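Local coordinates for L-lysine 6-monooxygenase involved in desferrioxamine biosynthesis (PDB 5O8P), which probably catalyses the FAD- and NADPH-dependent N-hydroxylation of cadaverine in the biosynthesis of the siderophore desferrioxamine, at residues 380-385 with 404-409. Residues are numbered along the deposited sequence; the frame is centred on the assembly and turned at random.
With FAD (flavin-adenine dinucleotide), chain C.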
loop_
_atom_site.group_PDB
_atom_site.type_symbol
_atom_site.label_atom_id
_atom_site.label_comp_id
_atom_site.label_asym_id
_atom_site.label_seq_id
_atom_site.Cartn_x
_atom_site.Cartn_y
_atom_site.Cartn_z
ATOM N N PHE B 380 21.475 -30.476 21.912
ATOM C CA PHE B 380 20.379 -29.621 21.448
ATOM C C PHE B 380 20.279 -29.606 19.936
ATOM O O PHE B 380 21.235 -29.935 19.249
ATOM C CB PHE B 380 20.585 -28.200 21.955
ATOM C CG PHE B 380 20.573 -28.098 23.442
ATOM C CD1 PHE B 380 19.378 -28.006 24.126
ATOM C CD2 PHE B 380 21.757 -28.125 24.161
ATOM C CE1 PHE B 380 19.355 -27.916 25.504
ATOM C CE2 PHE B 380 21.752 -28.038 25.534
ATOM C CZ PHE B 380 20.548 -27.940 26.205
ATOM N N VAL B 381 19.132 -29.186 19.419
ATOM C CA VAL B 381 18.959 -29.087 17.971
ATOM C C VAL B 381 18.373 -27.729 17.585
ATOM O O VAL B 381 17.598 -27.175 18.339
ATOM C CB VAL B 381 18.100 -30.247 17.408
ATOM C CG1 VAL B 381 18.771 -31.609 17.632
ATOM C CG2 VAL B 381 16.669 -30.246 17.960
ATOM N N GLN B 382 18.781 -27.215 16.427
ATOM C CA GLN B 382 18.246 -25.993 15.825
ATOM C C GLN B 382 17.598 -26.457 14.530
ATOM O O GLN B 382 18.287 -27.009 13.680
ATOM C CB GLN B 382 19.370 -25.024 15.463
ATOM C CG GLN B 382 20.260 -24.620 16.619
ATOM C CD GLN B 382 20.148 -23.161 16.971
ATOM O OE1 GLN B 382 19.059 -22.654 17.201
ATOM N NE2 GLN B 382 21.288 -22.465 17.007
ATOM N N ASN B 383 16.293 -26.222 14.359
ATOM C CA ASN B 383 15.605 -26.547 13.106
ATOM C C ASN B 383 15.572 -28.061 12.774
ATOM O O ASN B 383 15.758 -28.444 11.619
ATOM C CB ASN B 383 16.254 -25.741 11.954
ATOM C CG ASN B 383 15.389 -25.643 10.686
ATOM O OD1 ASN B 383 14.158 -25.496 10.726
ATOM N ND2 ASN B 383 16.064 -25.695 9.534
ATOM N N ALA B 384 15.337 -28.917 13.757
ATOM C CA ALA B 384 14.913 -30.312 13.467
ATOM C C ALA B 384 13.769 -30.751 14.399
ATOM O O ALA B 384 13.603 -31.940 14.702
ATOM C CB ALA B 384 16.104 -31.261 13.548
ATOM N N GLU B 385 13.000 -29.765 14.857
ATOM C CA GLU B 385 11.953 -29.952 15.859
ATOM C C GLU B 385 10.582 -29.483 15.342
ATOM O O GLU B 385 9.689 -29.242 16.151
ATOM C CB GLU B 385 12.344 -29.244 17.182
ATOM C CG GLU B 385 12.302 -27.703 17.201
ATOM C CD GLU B 385 13.525 -26.999 16.644
ATOM O OE1 GLU B 385 14.316 -27.637 15.938
ATOM O OE2 GLU B 385 13.666 -25.788 16.888
ATOM N N SER B 404 18.316 -17.930 22.658
ATOM C CA SER B 404 18.252 -17.422 24.027
ATOM C C SER B 404 17.929 -18.481 25.074
ATOM O O SER B 404 18.418 -18.357 26.209
ATOM C CB SER B 404 17.260 -16.269 24.138
ATOM O OG SER B 404 17.760 -15.143 23.453
ATOM N N VAL B 405 17.128 -19.495 24.717
ATOM C CA VAL B 405 16.812 -20.579 25.681
ATOM C C VAL B 405 17.937 -21.617 25.682
ATOM O O VAL B 405 18.181 -22.273 26.697
ATOM C CB VAL B 405 15.386 -21.244 25.524
ATOM C CG1 VAL B 405 14.374 -20.325 24.838
ATOM C CG2 VAL B 405 15.424 -22.589 24.821
ATOM N N LEU B 406 18.603 -21.780 24.540
ATOM C CA LEU B 406 19.781 -22.619 24.483
ATOM C C LEU B 406 20.831 -22.041 25.397
ATOM O O LEU B 406 21.392 -22.769 26.216
ATOM C CB LEU B 406 20.331 -22.722 23.063
ATOM C CG LEU B 406 19.515 -23.507 22.046
ATOM C CD1 LEU B 406 20.242 -23.458 20.710
ATOM C CD2 LEU B 406 19.272 -24.926 22.504
ATOM N N LEU B 407 21.083 -20.738 25.286
ATOM C CA LEU B 407 22.076 -20.103 26.158
ATOM C C LEU B 407 21.703 -20.200 27.627
ATOM O O LEU B 407 22.574 -20.335 28.465
ATOM C CB LEU B 407 22.363 -18.654 25.737
ATOM C CG LEU B 407 23.256 -18.583 24.492
ATOM C CD1 LEU B 407 23.391 -17.170 23.963
ATOM C CD2 LEU B 407 24.638 -19.160 24.774
ATOM N N ARG B 408 20.415 -20.171 27.943
ATOM C CA ARG B 408 19.955 -20.341 29.332
ATOM C C ARG B 408 20.251 -21.748 29.872
ATOM O O ARG B 408 20.615 -21.910 31.038
ATOM C CB ARG B 408 18.461 -20.021 29.452
ATOM C CG ARG B 408 17.959 -19.867 30.878
ATOM C CD ARG B 408 16.522 -19.364 30.869
ATOM N NE ARG B 408 15.621 -20.389 30.324
ATOM C CZ ARG B 408 14.442 -20.174 29.728
ATOM N NH1 ARG B 408 13.978 -18.938 29.534
ATOM N NH2 ARG B 408 13.744 -21.220 29.286
ATOM N N GLU B 409 20.101 -22.761 29.033
ATOM C CA GLU B 409 20.409 -24.129 29.443
ATOM C C GLU B 409 21.915 -24.362 29.550
ATOM O O GLU B 409 22.400 -24.905 30.543
ATOM C CB GLU B 409 19.801 -25.125 28.474
ATOM C CG GLU B 409 18.291 -25.272 28.585
ATOM C CD GLU B 409 17.822 -25.897 29.891
ATOM O OE1 GLU B 409 18.633 -26.567 30.587
ATOM O OE2 GLU B 409 16.636 -25.701 30.212
HETATM P PA FAD C . 21.762 -24.317 6.693
HETATM O O1A FAD C . 22.103 -23.385 5.545
HETATM O O2A FAD C . 21.153 -25.665 6.394
HETATM O O5B FAD C . 23.141 -24.504 7.513
HETATM C C5B FAD C . 23.724 -25.780 7.757
HETATM C C4B FAD C . 25.246 -25.768 7.665
HETATM O O4B FAD C . 25.769 -26.927 8.333
HETATM C C3B FAD C . 25.747 -25.839 6.227
HETATM O O3B FAD C . 26.765 -24.846 6.042
HETATM C C2B FAD C . 26.247 -27.274 6.063
HETATM O O2B FAD C . 27.340 -27.415 5.150
HETATM C C1B FAD C . 26.686 -27.620 7.473
HETATM N N9A FAD C . 26.801 -29.070 7.789
HETATM C C8A FAD C . 25.901 -30.056 7.594
HETATM N N7A FAD C . 26.400 -31.247 8.029
HETATM C C5A FAD C . 27.640 -31.026 8.513
HETATM C C6A FAD C . 28.736 -31.829 9.124
HETATM N N6A FAD C . 28.603 -33.164 9.315
HETATM N N1A FAD C . 29.875 -31.184 9.490
HETATM C C2A FAD C . 30.036 -29.856 9.310
HETATM N N3A FAD C . 29.089 -29.074 8.756
HETATM C C4A FAD C . 27.895 -29.587 8.350
HETATM N N1 FAD C . 13.336 -18.466 6.462
HETATM C C2 FAD C . 12.982 -17.219 6.869
HETATM O O2 FAD C . 12.602 -17.071 8.052
HETATM N N3 FAD C . 13.037 -16.146 6.048
HETATM C C4 FAD C . 13.440 -16.250 4.768
HETATM O O4 FAD C . 13.477 -15.247 4.029
HETATM C C4X FAD C . 13.843 -17.579 4.245
HETATM N N5 FAD C . 14.261 -17.750 2.972
HETATM C C5X FAD C . 14.618 -18.977 2.525
HETATM C C6 FAD C . 15.038 -19.093 1.202
HETATM C C7 FAD C . 15.423 -20.322 0.672
HETATM C C7M FAD C . 15.870 -20.422 -0.766
HETATM C C8 FAD C . 15.382 -21.531 1.544
HETATM C C8M FAD C . 15.792 -22.871 0.996
HETATM C C9 FAD C . 14.959 -21.427 2.870
HETATM C C9A FAD C . 14.569 -20.192 3.419
HETATM N N10 FAD C . 14.132 -20.033 4.778
HETATM C C10 FAD C . 13.762 -18.724 5.198
HETATM C "C1'" FAD C . 14.049 -21.148 5.760
HETATM C "C2'" FAD C . 15.318 -21.268 6.635
HETATM O "O2'" FAD C . 15.710 -19.972 7.135
HETATM C "C3'" FAD C . 16.512 -21.924 5.916
HETATM O "O3'" FAD C . 16.177 -23.259 5.505
HETATM C "C4'" FAD C . 17.783 -21.983 6.773
HETATM O "O4'" FAD C . 18.933 -22.019 5.919
HETATM C "C5'" FAD C . 17.821 -23.198 7.696
HETATM O "O5'" FAD C . 18.700 -22.926 8.789
HETATM P P FAD C . 19.989 -23.841 9.045
HETATM O O1P FAD C . 20.749 -23.260 10.219
HETATM O O2P FAD C . 19.432 -25.235 9.122
HETATM O O3P FAD C . 20.763 -23.469 7.661
#
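Strand 379-381, which pairs in parallel with strand 155-157 of the FAD-binding sheet, packs against helix 399-410 chiefly through Phe-380 and Leu-406. The phenyl group and the isobutyl group lie alongside each other and point opposite ways. Leu-406 CD2 meets the CB side of the ring at a slant, 3.5 Å from Phe-380 CD1, and also touches CB and CG at the ring's root. One helical turn on, Glu-409 runs roughly perpendicular to the Phe-380 side chain and meets its far end, CB lying 3.7 Å from Phe-380 CZ; it is the aliphatic base of the glutamate that makes this contact. The other methyl of Leu-406 serves Gln-382: CD1 lies 3.8 Å from the amide carbon CD of that glutamine, and Val-156 of the neighbouring strand touches both side chains. The buried amide is held at both ends, with NE2 hydrogen-bonded to Asn-20 and Asn-403 and OE1 taking a bond from Arg-402, so helix 399-410 and helix 18-27 together fix its rotation. Beyond the strand the chain turns toward the cofactor. Asn-383, its CG swung anti to the backbone N (chi1 -162°), directs ND2 to FAD O2P in a weak hydrogen bond of 3.4 Å. Glu-385, at the N-cap position before helix 386-389, takes a distinctly bent hydrogen bond (133°) on OE1 from Ala-384 N, 2.7 Å away, while OE2 forms a salt bridge with Arg-402. A strand backed by a helix and running into a loop that reaches the pyrophosphate is consistent with the Rossmann-like FAD domain of flavin-dependent N-hydroxylating monooxygenases.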